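Local coordinates for protein fumarate reductase iron-sulfur subunit (Mycolicibacterium smegmatis, PDB 7D6V) that probably relays electrons from the flavoprotein subunit of succinate dehydrogenase Sdh1 to quinone at the membrane anchor through its three iron-sulfur clusters, at residues B[179-184]-B[189-194]; B[96-99]-B[103-106]; B[155-160]-B[200-205]; B[25-30]-B[34-39]; B[7-12]-B[18-23]. One frame throughout, in Å; residues are numbered along the deposited sequence.

Contact 1: residues B[179-184]-B[189-194]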
# COMPACT_ATOMS: atom_id res chain seq x y z
N GLU B 179 -0.80 15.21 -6.48
CA GLU B 179 0.11 14.31 -7.18
C GLU B 179 0.05 14.53 -8.69
O GLU B 179 1.08 14.50 -9.37
CB GLU B 179 -0.25 12.86 -6.82
CG GLU B 179 0.74 11.80 -7.29
CD GLU B 179 0.50 11.37 -8.73
OE1 GLU B 179 -0.66 11.44 -9.18
OE2 GLU B 179 1.48 10.98 -9.40
N LEU B 180 -1.15 14.75 -9.23
CA LEU B 180 -1.27 15.02 -10.66
C LEU B 180 -0.79 16.42 -11.01
O LEU B 180 -0.27 16.63 -12.11
CB LEU B 180 -2.72 14.82 -11.11
CG LEU B 180 -3.16 13.37 -11.24
CD1 LEU B 180 -4.66 13.28 -11.40
CD2 LEU B 180 -2.46 12.72 -12.42
N ASP B 181 -0.94 17.38 -10.10
CA ASP B 181 -0.48 18.74 -10.34
C ASP B 181 1.04 18.83 -10.33
O ASP B 181 1.61 19.64 -11.07
CB ASP B 181 -1.08 19.68 -9.29
CG ASP B 181 -1.10 21.12 -9.74
OD1 ASP B 181 -1.81 21.43 -10.72
OD2 ASP B 181 -0.41 21.95 -9.12
N MET B 182 1.71 18.03 -9.51
CA MET B 182 3.16 18.05 -9.43
C MET B 182 3.82 17.09 -10.41
O MET B 182 5.05 16.99 -10.42
CB MET B 182 3.62 17.75 -8.01
CG MET B 182 3.43 18.90 -7.04
SD MET B 182 3.40 18.39 -5.32
CE MET B 182 2.50 19.74 -4.58
N HIS B 183 3.05 16.38 -11.21
CA HIS B 183 3.62 15.52 -12.25
C HIS B 183 4.31 16.39 -13.29
O HIS B 183 3.69 17.30 -13.85
CB HIS B 183 2.54 14.67 -12.90
CG HIS B 183 3.06 13.52 -13.70
ND1 HIS B 183 3.83 13.69 -14.83
CD2 HIS B 183 2.92 12.18 -13.53
CE1 HIS B 183 4.15 12.50 -15.32
NE2 HIS B 183 3.61 11.58 -14.55
N PRO B 184 5.60 16.15 -13.58
CA PRO B 184 6.31 17.02 -14.53
C PRO B 184 5.78 16.99 -15.95
O PRO B 184 6.03 17.93 -16.71
CB PRO B 184 7.76 16.50 -14.46
CG PRO B 184 7.66 15.14 -13.87
CD PRO B 184 6.49 15.16 -12.95
N ASP B 189 -4.62 21.65 -15.58
CA ASP B 189 -4.32 22.54 -14.45
C ASP B 189 -4.92 22.01 -13.14
O ASP B 189 -4.18 21.71 -12.20
CB ASP B 189 -4.83 23.95 -14.75
CG ASP B 189 -4.22 24.99 -13.83
OD1 ASP B 189 -3.43 24.62 -12.95
OD2 ASP B 189 -4.54 26.19 -14.00
N ARG B 190 -6.24 21.92 -13.08
CA ARG B 190 -7.02 21.38 -11.95
C ARG B 190 -7.03 22.28 -10.72
O ARG B 190 -7.73 21.96 -9.75
CB ARG B 190 -6.54 19.99 -11.51
CG ARG B 190 -6.63 18.92 -12.58
CD ARG B 190 -6.16 17.59 -12.04
NE ARG B 190 -5.78 16.66 -13.10
CZ ARG B 190 -4.59 16.66 -13.70
NH1 ARG B 190 -3.67 17.54 -13.35
NH2 ARG B 190 -4.34 15.77 -14.65
N LYS B 191 -6.30 23.40 -10.73
CA LYS B 191 -6.23 24.24 -9.54
C LYS B 191 -7.58 24.86 -9.20
O LYS B 191 -8.00 24.85 -8.04
CB LYS B 191 -5.17 25.33 -9.73
CG LYS B 191 -3.74 24.84 -9.58
CD LYS B 191 -2.76 25.99 -9.71
CE LYS B 191 -1.33 25.51 -9.74
NZ LYS B 191 -1.02 24.78 -11.00
N GLU B 192 -8.28 25.40 -10.20
CA GLU B 192 -9.59 25.99 -9.95
C GLU B 192 -10.60 24.94 -9.50
O GLU B 192 -11.40 25.20 -8.59
CB GLU B 192 -10.10 26.70 -11.21
CG GLU B 192 -9.27 27.89 -11.62
CD GLU B 192 -9.32 28.99 -10.59
OE1 GLU B 192 -8.27 29.30 -10.00
OE2 GLU B 192 -10.42 29.55 -10.36
N MET B 193 -10.59 23.76 -10.13
CA MET B 193 -11.59 22.76 -9.79
C MET B 193 -11.35 22.18 -8.40
O MET B 193 -12.31 21.81 -7.72
CB MET B 193 -11.63 21.66 -10.84
CG MET B 193 -10.38 20.84 -10.95
SD MET B 193 -10.45 19.62 -12.27
CE MET B 193 -10.28 20.67 -13.71
N ALA B 194 -10.08 22.11 -7.97
CA ALA B 194 -9.79 21.62 -6.62
C ALA B 194 -10.50 22.45 -5.56
O ALA B 194 -10.88 21.93 -4.51
CB ALA B 194 -8.28 21.63 -6.38
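Lys191 NZ draws in two carboxylates, one from each segment. Its nearer partner is its neighbour Asp189, whose OD1 accepts at 3.1 Å nearly along the C-O axis, a salt bridge within 189-194. Across the contact the ammonium faces both oxygens of Asp181: NZ lies 3.5 Å from OD2, and the bonds to OD1 and OD2 are weak. The lysine chain runs extended as far as CE and then bends (chi4 69°), which turns NZ between the two acids. Asp181 comes from the last turn of helix 171-181 and meets the lysine at about a right angle; its OD2 also forms a salt bridge with Arg230 of helix 219-235. Arg190 takes no part in this network: its guanidinium lays one face on Leu180, with CB 3.6 Å from NH1 and above the centre of the plane, while Asp186 and the carbonyls of Pro116 and Ser117 take up its N-H groups. The contact joins the end of helix 171-181 to the start of helix 191-196 across a short loop in the dicluster domain. Asp181 OD1 and Asp189 OD1 stand 4.2 Å apart, and the positive charges of Lys191 and Arg230 probably offset the repulsion between the two acids.

Contact 2: residues B[96-99]-B[103-106]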
# COMPACT_ATOMS: atom_id res chain seq x y z
N PRO B 96 -21.17 4.01 5.46
CA PRO B 96 -22.29 3.14 5.83
C PRO B 96 -21.80 1.73 6.13
O PRO B 96 -20.91 1.20 5.46
CB PRO B 96 -23.19 3.17 4.59
CG PRO B 96 -22.79 4.38 3.85
CD PRO B 96 -21.33 4.57 4.11
N VAL B 97 -22.40 1.12 7.14
CA VAL B 97 -21.98 -0.19 7.62
C VAL B 97 -22.65 -1.27 6.78
O VAL B 97 -23.87 -1.25 6.58
CB VAL B 97 -22.30 -0.35 9.11
CG1 VAL B 97 -23.76 -0.07 9.40
CG2 VAL B 97 -21.93 -1.74 9.59
N MET B 98 -21.85 -2.20 6.26
CA MET B 98 -22.41 -3.38 5.61
C MET B 98 -22.79 -4.43 6.64
O MET B 98 -23.96 -4.80 6.77
CB MET B 98 -21.41 -3.96 4.61
CG MET B 98 -21.39 -3.27 3.26
SD MET B 98 -20.03 -3.87 2.24
CE MET B 98 -20.38 -3.04 0.69
N ARG B 99 -21.81 -4.91 7.39
CA ARG B 99 -22.04 -5.83 8.49
C ARG B 99 -20.97 -5.55 9.54
O ARG B 99 -20.40 -4.46 9.57
CB ARG B 99 -22.06 -7.28 7.98
CG ARG B 99 -22.99 -8.17 8.77
CD ARG B 99 -22.75 -9.63 8.50
NE ARG B 99 -23.38 -10.47 9.51
CZ ARG B 99 -23.01 -11.71 9.78
NH1 ARG B 99 -22.01 -12.26 9.12
NH2 ARG B 99 -23.64 -12.40 10.72
N THR B 103 -17.60 -1.93 6.08
CA THR B 103 -18.36 -0.75 5.70
C THR B 103 -18.41 -0.64 4.18
O THR B 103 -17.63 -1.27 3.46
CB THR B 103 -17.75 0.53 6.28
OG1 THR B 103 -16.35 0.57 6.03
CG2 THR B 103 -17.99 0.59 7.78
N ASP B 104 -19.36 0.16 3.70
CA ASP B 104 -19.53 0.40 2.27
C ASP B 104 -18.60 1.54 1.88
O ASP B 104 -18.97 2.71 1.90
CB ASP B 104 -20.98 0.72 1.95
CG ASP B 104 -21.23 0.83 0.46
OD1 ASP B 104 -22.03 1.70 0.06
OD2 ASP B 104 -20.63 0.05 -0.31
N VAL B 105 -17.37 1.19 1.52
CA VAL B 105 -16.40 2.18 1.03
C VAL B 105 -16.58 2.25 -0.48
O VAL B 105 -15.84 1.68 -1.27
CB VAL B 105 -14.96 1.85 1.45
CG1 VAL B 105 -14.78 2.11 2.93
CG2 VAL B 105 -14.64 0.39 1.16
N SER B 106 -17.60 3.00 -0.89
CA SER B 106 -17.86 3.27 -2.29
C SER B 106 -17.94 4.75 -2.61
O SER B 106 -17.83 5.12 -3.78
CB SER B 106 -19.16 2.59 -2.74
OG SER B 106 -20.29 3.31 -2.32
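Pro96 and Val97 run antiparallel to Thr103 and Asp104, with Val97 and Thr103 forming a non-hydrogen-bonded pair whose CA atoms are 4.1 Å apart. This is the base of a small two-stranded hairpin of the 2Fe-2S domain, 97-99 with 102-103, and it carries a classic beta bulge in which Met98 and Arg99 both face Val102. One backbone bond spans the contact: Asp104 N donates to Pro96 O at 2.6 Å, almost straight at 174°. Asp104 is also the centre of an inverse gamma turn, where the chain leaves the strand. Thr103 CB lies 3.3 Å from the same oxygen, Pro96 O, and its CG2 is near Val97 CA. Met98 works on the other side of the strand pair. Its chain is stretched out beyond CG (chi2 172°, chi3 174°), which carries the sulfur over the Thr103 carbonyl, SD to O 3.7 Å, and the methyl on to Asp104. The hydrogen bond to that Thr103 oxygen comes from Arg51, and Val97 packs on Trp11 of strand 4-14. The Asp104 carboxylate meets the thioether end obliquely, its OD2 3.3 Å from Met98 CE.

Contact 3: residues B[155-160]-B[200-205]. With F3S (Fe3-s4 cluster), chain G.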
# COMPACT_ATOMS: atom_id res chain seq x y z
N CYS B 155 -11.23 12.22 8.85
CA CYS B 155 -11.48 13.63 8.55
C CYS B 155 -12.80 14.06 9.18
O CYS B 155 -13.81 13.37 9.05
CB CYS B 155 -11.52 13.86 7.04
SG CYS B 155 -11.82 15.57 6.55
N HIS B 156 -12.80 15.21 9.86
CA HIS B 156 -14.04 15.65 10.49
C HIS B 156 -14.98 16.34 9.52
O HIS B 156 -16.16 16.50 9.84
CB HIS B 156 -13.73 16.60 11.65
CG HIS B 156 -13.18 17.92 11.21
ND1 HIS B 156 -13.86 19.11 11.41
CD2 HIS B 156 -12.03 18.25 10.58
CE1 HIS B 156 -13.14 20.10 10.92
NE2 HIS B 156 -12.02 19.61 10.41
N VAL B 157 -14.49 16.76 8.35
CA VAL B 157 -15.35 17.44 7.38
C VAL B 157 -16.49 16.52 6.96
O VAL B 157 -17.65 16.95 6.90
CB VAL B 157 -14.53 17.91 6.17
CG1 VAL B 157 -15.42 18.62 5.17
CG2 VAL B 157 -13.40 18.80 6.61
N VAL B 158 -16.19 15.26 6.68
CA VAL B 158 -17.20 14.29 6.29
C VAL B 158 -17.55 13.32 7.41
O VAL B 158 -18.67 12.77 7.40
CB VAL B 158 -16.78 13.52 5.03
CG1 VAL B 158 -16.87 14.42 3.81
CG2 VAL B 158 -15.37 12.99 5.18
N ARG B 159 -16.65 13.08 8.36
CA ARG B 159 -16.96 12.19 9.47
C ARG B 159 -18.09 12.74 10.33
O ARG B 159 -18.98 11.99 10.75
CB ARG B 159 -15.72 11.95 10.32
CG ARG B 159 -15.95 11.10 11.56
CD ARG B 159 -14.66 10.88 12.32
NE ARG B 159 -14.84 10.01 13.48
CZ ARG B 159 -14.69 8.69 13.45
NH1 ARG B 159 -14.35 8.08 12.33
NH2 ARG B 159 -14.87 7.98 14.56
N ASP B 160 -18.08 14.04 10.60
CA ASP B 160 -19.06 14.65 11.49
C ASP B 160 -20.17 15.37 10.75
O ASP B 160 -21.07 15.91 11.40
CB ASP B 160 -18.36 15.61 12.45
CG ASP B 160 -17.44 14.90 13.42
OD1 ASP B 160 -16.23 15.17 13.41
OD2 ASP B 160 -17.93 14.04 14.18
N LEU B 200 -11.70 22.21 -1.63
CA LEU B 200 -10.47 22.33 -0.85
C LEU B 200 -10.62 23.34 0.29
O LEU B 200 -9.91 23.24 1.29
CB LEU B 200 -9.32 22.73 -1.77
CG LEU B 200 -7.91 22.79 -1.16
CD1 LEU B 200 -7.56 21.49 -0.47
CD2 LEU B 200 -6.89 23.13 -2.22
N GLY B 201 -11.54 24.30 0.15
CA GLY B 201 -11.76 25.26 1.21
C GLY B 201 -12.38 24.68 2.46
O GLY B 201 -12.24 25.27 3.54
N TYR B 202 -13.07 23.55 2.34
CA TYR B 202 -13.66 22.91 3.52
C TYR B 202 -12.60 22.40 4.47
O TYR B 202 -12.86 22.25 5.67
CB TYR B 202 -14.58 21.76 3.09
CG TYR B 202 -15.94 22.22 2.64
CD1 TYR B 202 -16.21 22.45 1.30
CD2 TYR B 202 -16.95 22.43 3.56
CE1 TYR B 202 -17.45 22.87 0.89
CE2 TYR B 202 -18.20 22.85 3.16
CZ TYR B 202 -18.44 23.07 1.83
OH TYR B 202 -19.68 23.49 1.42
N CYS B 203 -11.50 22.16 3.81
CA CYS B 203 -10.41 21.67 4.64
C CYS B 203 -9.87 22.79 5.51
O CYS B 203 -9.22 23.71 5.01
CB CYS B 203 -9.30 21.08 3.77
SG CYS B 203 -7.89 20.43 4.70
N ASN B 204 -10.06 22.70 6.96
CA ASN B 204 -9.18 23.32 7.92
C ASN B 204 -8.09 22.31 8.24
O ASN B 204 -8.32 21.10 8.18
CB ASN B 204 -9.93 23.78 9.17
CG ASN B 204 -10.40 22.64 10.05
OD1 ASN B 204 -10.56 21.51 9.61
ND2 ASN B 204 -10.63 22.94 11.32
N ILE B 205 -6.91 22.79 8.57
CA ILE B 205 -5.70 21.99 8.40
C ILE B 205 -5.30 21.32 9.70
O ILE B 205 -4.11 21.11 9.97
CB ILE B 205 -4.57 22.84 7.82
CG1 ILE B 205 -4.22 23.97 8.77
CG2 ILE B 205 -4.95 23.38 6.46
CD1 ILE B 205 -3.01 24.66 8.37
FE1 F3S G . -8.77 16.01 6.95
FE3 F3S G . -6.15 16.56 7.07
FE4 F3S G . -7.79 18.49 6.17
S1 F3S G . -7.42 15.69 8.68
S2 F3S G . -9.70 18.09 7.32
S3 F3S G . -7.42 16.45 5.15
S4 F3S G . -5.90 18.81 7.36
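His156 and Val157 meet Asn204 and Tyr202 beside the Fe3-S4 cluster, to which both segments bring cysteines. Cys203 SG binds FE4 at 2.4 Å, and Cys155 SG lies 3.1 Å from FE1. The sulfur of Cys155 also accepts a weak capping bond from Val157 N at the start of helix 156-159. Beside the cluster Val157 CG2 lies 3.8 Å from S2, and the same methyl touches Tyr202 O; its other branch, CG1, packs on Tyr202 CB at 3.9 Å. Farther out, the His156 ring edge donates from NE2 to Asn204 OD1 at 2.5 Å, with an N-H...O angle of 153°. The oxygen sits in the ring plane, whereas the amide is turned 53° from it. A chi1 of 69° places the imidazole between its backbone N and carbonyl carbon, where it can span to the second segment. Behind it, ND1 bonds to Glu136 of the membrane anchor subunit, and Tyr141 of that subunit meets the ring edge-to-face and bonds to Tyr202 O and Asn204 N. With a partner at each nitrogen the imidazole is probably held in one rotation, and this polar chain ties the wall of the cluster pocket to the membrane anchor.

Contact 4: residues B[25-30]-B[34-39]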
# COMPACT_ATOMS: atom_id res chain seq x y z
N VAL B 25 -10.56 -14.23 24.05
CA VAL B 25 -9.71 -14.92 23.09
C VAL B 25 -8.30 -15.04 23.67
O VAL B 25 -7.85 -14.18 24.43
CB VAL B 25 -9.68 -14.20 21.73
CG1 VAL B 25 -9.04 -15.07 20.66
CG2 VAL B 25 -11.08 -13.79 21.30
N GLU B 26 -7.62 -16.12 23.29
CA GLU B 26 -6.24 -16.35 23.70
C GLU B 26 -5.28 -15.54 22.82
O GLU B 26 -5.37 -15.59 21.59
CB GLU B 26 -5.92 -17.84 23.61
CG GLU B 26 -4.51 -18.20 23.97
CD GLU B 26 -4.02 -19.42 23.21
OE1 GLU B 26 -3.70 -19.27 22.01
OE2 GLU B 26 -3.95 -20.51 23.81
N VAL B 27 -4.38 -14.81 23.46
CA VAL B 27 -3.41 -13.96 22.77
C VAL B 27 -2.01 -14.48 23.05
O VAL B 27 -1.67 -14.75 24.20
CB VAL B 27 -3.55 -12.49 23.20
CG1 VAL B 27 -2.48 -11.64 22.53
CG2 VAL B 27 -4.92 -11.96 22.87
N ASN B 28 -1.22 -14.62 21.99
CA ASN B 28 0.19 -14.98 22.10
C ASN B 28 1.07 -13.77 21.84
O ASN B 28 0.64 -12.75 21.30
CB ASN B 28 0.54 -16.11 21.13
CG ASN B 28 -0.19 -17.40 21.46
OD1 ASN B 28 0.19 -18.12 22.38
ND2 ASN B 28 -1.23 -17.70 20.69
N ASP B 29 2.34 -13.89 22.23
CA ASP B 29 3.30 -12.82 22.01
C ASP B 29 3.58 -12.66 20.52
O ASP B 29 3.84 -13.64 19.82
CB ASP B 29 4.60 -13.11 22.76
CG ASP B 29 4.47 -12.88 24.25
OD1 ASP B 29 4.11 -11.76 24.66
OD2 ASP B 29 4.75 -13.83 25.02
N GLY B 30 3.54 -11.42 20.04
CA GLY B 30 3.88 -11.12 18.67
C GLY B 30 2.75 -11.20 17.67
O GLY B 30 3.01 -11.28 16.47
N LEU B 34 -5.57 -8.58 13.90
CA LEU B 34 -6.21 -9.39 12.87
C LEU B 34 -6.04 -10.88 13.13
O LEU B 34 -6.93 -11.67 12.81
CB LEU B 34 -5.65 -9.02 11.49
CG LEU B 34 -6.39 -9.59 10.28
CD1 LEU B 34 -7.88 -9.33 10.38
CD2 LEU B 34 -5.83 -9.01 8.99
N ASP B 35 -4.91 -11.29 13.72
CA ASP B 35 -4.75 -12.69 14.11
C ASP B 35 -5.77 -13.09 15.17
O ASP B 35 -6.32 -14.19 15.13
CB ASP B 35 -3.33 -12.95 14.62
CG ASP B 35 -2.27 -12.58 13.61
OD1 ASP B 35 -1.23 -12.02 14.02
OD2 ASP B 35 -2.47 -12.84 12.40
N ILE B 36 -6.02 -12.20 16.14
CA ILE B 36 -7.00 -12.48 17.17
C ILE B 36 -8.39 -12.58 16.56
O ILE B 36 -9.20 -13.43 16.96
CB ILE B 36 -6.94 -11.41 18.27
CG1 ILE B 36 -5.48 -11.11 18.62
CG2 ILE B 36 -7.69 -11.86 19.50
CD1 ILE B 36 -4.74 -12.27 19.22
N ILE B 37 -8.69 -11.73 15.58
CA ILE B 37 -9.97 -11.79 14.89
C ILE B 37 -10.11 -13.11 14.13
O ILE B 37 -11.18 -13.73 14.11
CB ILE B 37 -10.14 -10.58 13.96
CG1 ILE B 37 -10.07 -9.28 14.77
CG2 ILE B 37 -11.45 -10.65 13.21
CD1 ILE B 37 -11.24 -9.08 15.70
N HIS B 38 -9.03 -13.55 13.48
CA HIS B 38 -9.06 -14.82 12.77
C HIS B 38 -9.28 -15.99 13.72
O HIS B 38 -10.02 -16.93 13.40
CB HIS B 38 -7.76 -15.01 11.98
CG HIS B 38 -7.66 -14.15 10.76
ND1 HIS B 38 -6.48 -13.99 10.07
CD2 HIS B 38 -8.59 -13.42 10.11
CE1 HIS B 38 -6.70 -13.18 9.04
NE2 HIS B 38 -7.97 -12.82 9.05
N ARG B 39 -8.62 -15.97 14.88
CA ARG B 39 -8.83 -17.02 15.87
C ARG B 39 -10.27 -17.02 16.37
O ARG B 39 -10.88 -18.08 16.55
CB ARG B 39 -7.86 -16.85 17.03
CG ARG B 39 -7.73 -18.09 17.90
CD ARG B 39 -6.90 -17.83 19.13
NE ARG B 39 -5.77 -16.95 18.86
CZ ARG B 39 -4.60 -17.37 18.37
NH1 ARG B 39 -4.41 -18.65 18.09
NH2 ARG B 39 -3.63 -16.50 18.15
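Ile36 points from helix 34-39 toward strand 25-27 and divides its two ends between two valines. CG2, anti to the backbone N, rests on Val25 CG1 at 3.7 Å, while CD1 reaches Val27 CG2, also at 3.7 Å. Val25 meets it obliquely, Val27 at about a right angle. One turn later Arg39 passes Val25 obliquely, CD 3.8 Å from Val25 CG1. The bend at chi3 (-38°) then swings the guanidinium toward the end of the strand, with NE 3.1 Å from Glu26 O. Glu26 stands over one face of this group, near its rim. OE1 is 4.0 Å from NH1 and well out of the guanidinium plane, so the attraction is one of charge alone; the salt bridge of Arg39 is made by NH2 with Glu31. Asn28 crosses Arg39 at about a right angle, amide and guanidinium planes 72° apart, and its ND2 donates to Glu26 OE1 at 3.2 Å and to Glu31, while OD1 bonds to Thr3. The axes of the short segments 25-27 and 34-39 pass 8.6 Å apart, their N-to-C directions at 141°. A helix packed on a sheet whose first hairpin precedes it typifies the beta-grasp fold of 2Fe-2S ferredoxin-like domains.

Contact 5: residues B[7-12]-B[18-23]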
# COMPACT_ATOMS: atom_id res chain seq x y z
N LYS B 7 -9.70 -9.62 26.58
CA LYS B 7 -11.10 -9.23 26.51
C LYS B 7 -11.30 -8.31 25.31
O LYS B 7 -10.82 -7.17 25.30
CB LYS B 7 -11.54 -8.54 27.80
CG LYS B 7 -11.49 -9.45 29.02
CD LYS B 7 -12.00 -8.75 30.27
CE LYS B 7 -11.04 -7.67 30.74
NZ LYS B 7 -9.74 -8.24 31.21
N LEU B 8 -11.98 -8.82 24.29
CA LEU B 8 -12.41 -8.05 23.14
C LEU B 8 -13.86 -7.64 23.30
O LEU B 8 -14.64 -8.27 24.02
CB LEU B 8 -12.24 -8.86 21.85
CG LEU B 8 -10.82 -9.22 21.42
CD1 LEU B 8 -10.86 -10.13 20.21
CD2 LEU B 8 -10.03 -7.96 21.11
N ARG B 9 -14.23 -6.56 22.62
CA ARG B 9 -15.57 -6.01 22.69
C ARG B 9 -16.03 -5.65 21.27
O ARG B 9 -16.35 -4.51 20.95
CB ARG B 9 -15.63 -4.85 23.69
CG ARG B 9 -17.02 -4.31 23.92
CD ARG B 9 -17.07 -3.16 24.93
NE ARG B 9 -16.41 -1.95 24.47
CZ ARG B 9 -16.19 -0.89 25.25
NH1 ARG B 9 -16.58 -0.92 26.51
NH2 ARG B 9 -15.59 0.18 24.76
N VAL B 10 -15.97 -6.64 20.37
CA VAL B 10 -16.21 -6.43 18.95
C VAL B 10 -17.66 -6.02 18.68
O VAL B 10 -18.60 -6.56 19.29
CB VAL B 10 -15.85 -7.71 18.18
CG1 VAL B 10 -16.18 -7.58 16.70
CG2 VAL B 10 -14.39 -8.06 18.37
N TRP B 11 -17.84 -5.08 17.75
CA TRP B 11 -19.17 -4.61 17.37
C TRP B 11 -19.82 -5.56 16.36
O TRP B 11 -19.21 -5.93 15.36
CB TRP B 11 -19.07 -3.21 16.76
CG TRP B 11 -20.40 -2.56 16.48
CD1 TRP B 11 -21.12 -1.77 17.33
CD2 TRP B 11 -21.17 -2.64 15.28
NE1 TRP B 11 -22.28 -1.36 16.73
CE2 TRP B 11 -22.34 -1.88 15.47
CE3 TRP B 11 -20.99 -3.29 14.05
CZ2 TRP B 11 -23.31 -1.75 14.49
CZ3 TRP B 11 -21.95 -3.16 13.08
CH2 TRP B 11 -23.10 -2.40 13.30
N ARG B 12 -21.06 -5.96 16.64
CA ARG B 12 -21.83 -6.84 15.77
C ARG B 12 -23.13 -6.17 15.35
O ARG B 12 -23.76 -5.48 16.15
CB ARG B 12 -22.15 -8.17 16.46
CG ARG B 12 -20.98 -8.88 17.11
CD ARG B 12 -19.98 -9.38 16.10
NE ARG B 12 -20.60 -10.09 14.98
CZ ARG B 12 -20.80 -11.41 14.94
NH1 ARG B 12 -21.37 -11.96 13.88
NH2 ARG B 12 -20.44 -12.17 15.97
N GLY B 18 -27.03 -2.30 15.79
CA GLY B 18 -25.91 -3.11 16.20
C GLY B 18 -25.57 -2.87 17.66
O GLY B 18 -26.23 -2.10 18.36
N GLU B 19 -24.52 -3.55 18.10
CA GLU B 19 -24.17 -3.61 19.51
C GLU B 19 -22.76 -4.16 19.64
O GLU B 19 -22.28 -4.89 18.76
CB GLU B 19 -25.15 -4.50 20.27
CG GLU B 19 -25.26 -4.24 21.75
CD GLU B 19 -26.16 -5.23 22.43
OE1 GLU B 19 -26.49 -6.26 21.80
OE2 GLU B 19 -26.55 -4.99 23.60
N LEU B 20 -22.10 -3.82 20.74
CA LEU B 20 -20.81 -4.42 21.07
C LEU B 20 -21.04 -5.73 21.81
O LEU B 20 -21.97 -5.86 22.60
CB LEU B 20 -19.98 -3.48 21.93
CG LEU B 20 -19.55 -2.14 21.34
CD1 LEU B 20 -19.02 -1.22 22.43
CD2 LEU B 20 -18.51 -2.32 20.26
N HIS B 21 -20.18 -6.71 21.53
CA HIS B 21 -20.27 -8.03 22.14
C HIS B 21 -18.95 -8.39 22.78
O HIS B 21 -17.88 -8.09 22.25
CB HIS B 21 -20.66 -9.09 21.10
CG HIS B 21 -22.11 -9.10 20.75
ND1 HIS B 21 -22.69 -8.15 19.93
CD2 HIS B 21 -23.11 -9.93 21.13
CE1 HIS B 21 -23.98 -8.40 19.82
NE2 HIS B 21 -24.26 -9.48 20.53
N ASP B 22 -19.02 -9.05 23.93
CA ASP B 22 -17.84 -9.38 24.73
C ASP B 22 -17.37 -10.79 24.40
O ASP B 22 -18.12 -11.76 24.58
CB ASP B 22 -18.15 -9.26 26.22
CG ASP B 22 -18.26 -7.82 26.68
OD1 ASP B 22 -17.57 -6.96 26.09
OD2 ASP B 22 -19.02 -7.54 27.62
N TYR B 23 -16.13 -10.91 23.94
CA TYR B 23 -15.51 -12.19 23.63
C TYR B 23 -14.18 -12.31 24.37
O TYR B 23 -13.49 -11.31 24.59
CB TYR B 23 -15.28 -12.36 22.13
CG TYR B 23 -16.54 -12.27 21.30
CD1 TYR B 23 -16.80 -11.15 20.52
CD2 TYR B 23 -17.45 -13.31 21.28
CE1 TYR B 23 -17.95 -11.06 19.77
CE2 TYR B 23 -18.60 -13.23 20.53
CZ TYR B 23 -18.84 -12.11 19.77
OH TYR B 23 -19.99 -12.04 19.02
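Backbone bonds join the two strands at both ends. Leu8 N donates to Tyr23 O at 2.9 Å, and Tyr23 N returns a bond to Leu8 O at 3.0 Å; Arg12 N donates to Glu19 O at 2.7 Å, with Glu19 N bonding back to Arg12 O. In the middle His21 N donates to Val10 O, but the reverse pair is badly angled. The larger apolar contacts lie on the face of Trp11 and Leu20. The indole presents its edge to Leu20, whose CD2 is 3.7 Å from Trp11 CB, and one face to the backbone at Glu19. Gly18 CA comes within 3.4 Å of Trp11 CZ2. Leu20 CD1 touches the bent chain of Arg9. These strands, 4-14 and 17-27, form the beta hairpin that opens the 2Fe-2S domain, with 86-87 parallel to the first of them, as in the beta-grasp fold. On the other face Val10 touches the Tyr23 ring beside a polar contact. Arg12, folded at chi2 (-68°) and chi3, crosses Tyr23 at about a right angle and donates from NH2 to its OH at 3.1 Å; NE forms a salt bridge with Asp100. The aliphatic part of Arg12 packs against His21, CG 3.4 Å from ND1.

How the contacts relate
Contacts 2, 4 and 5 belong to the 2Fe-2S domain, contacts 1 and 3 to the dicluster domain. Contacts 4 and 5 share strand 17-27 and one core: Leu8 CD1 lies 3.7 Å from Ile36 CG2. Contact 5 also meets contact 2, where Val97 CG2 packs on Trp11 CZ3 at 3.8 Å. Between the domains, contacts 2 and 3 come within about 9 Å at their nearest atoms. Contact 3 lines the Fe3-S4 pocket, and its Tyr202 side chain is about 11 Å from the bound ubiquinone-1. Contact 1 falls within the chain between the segments of contact 3 and joins it through Ala194 O and Leu200 N, 3.0 Å apart.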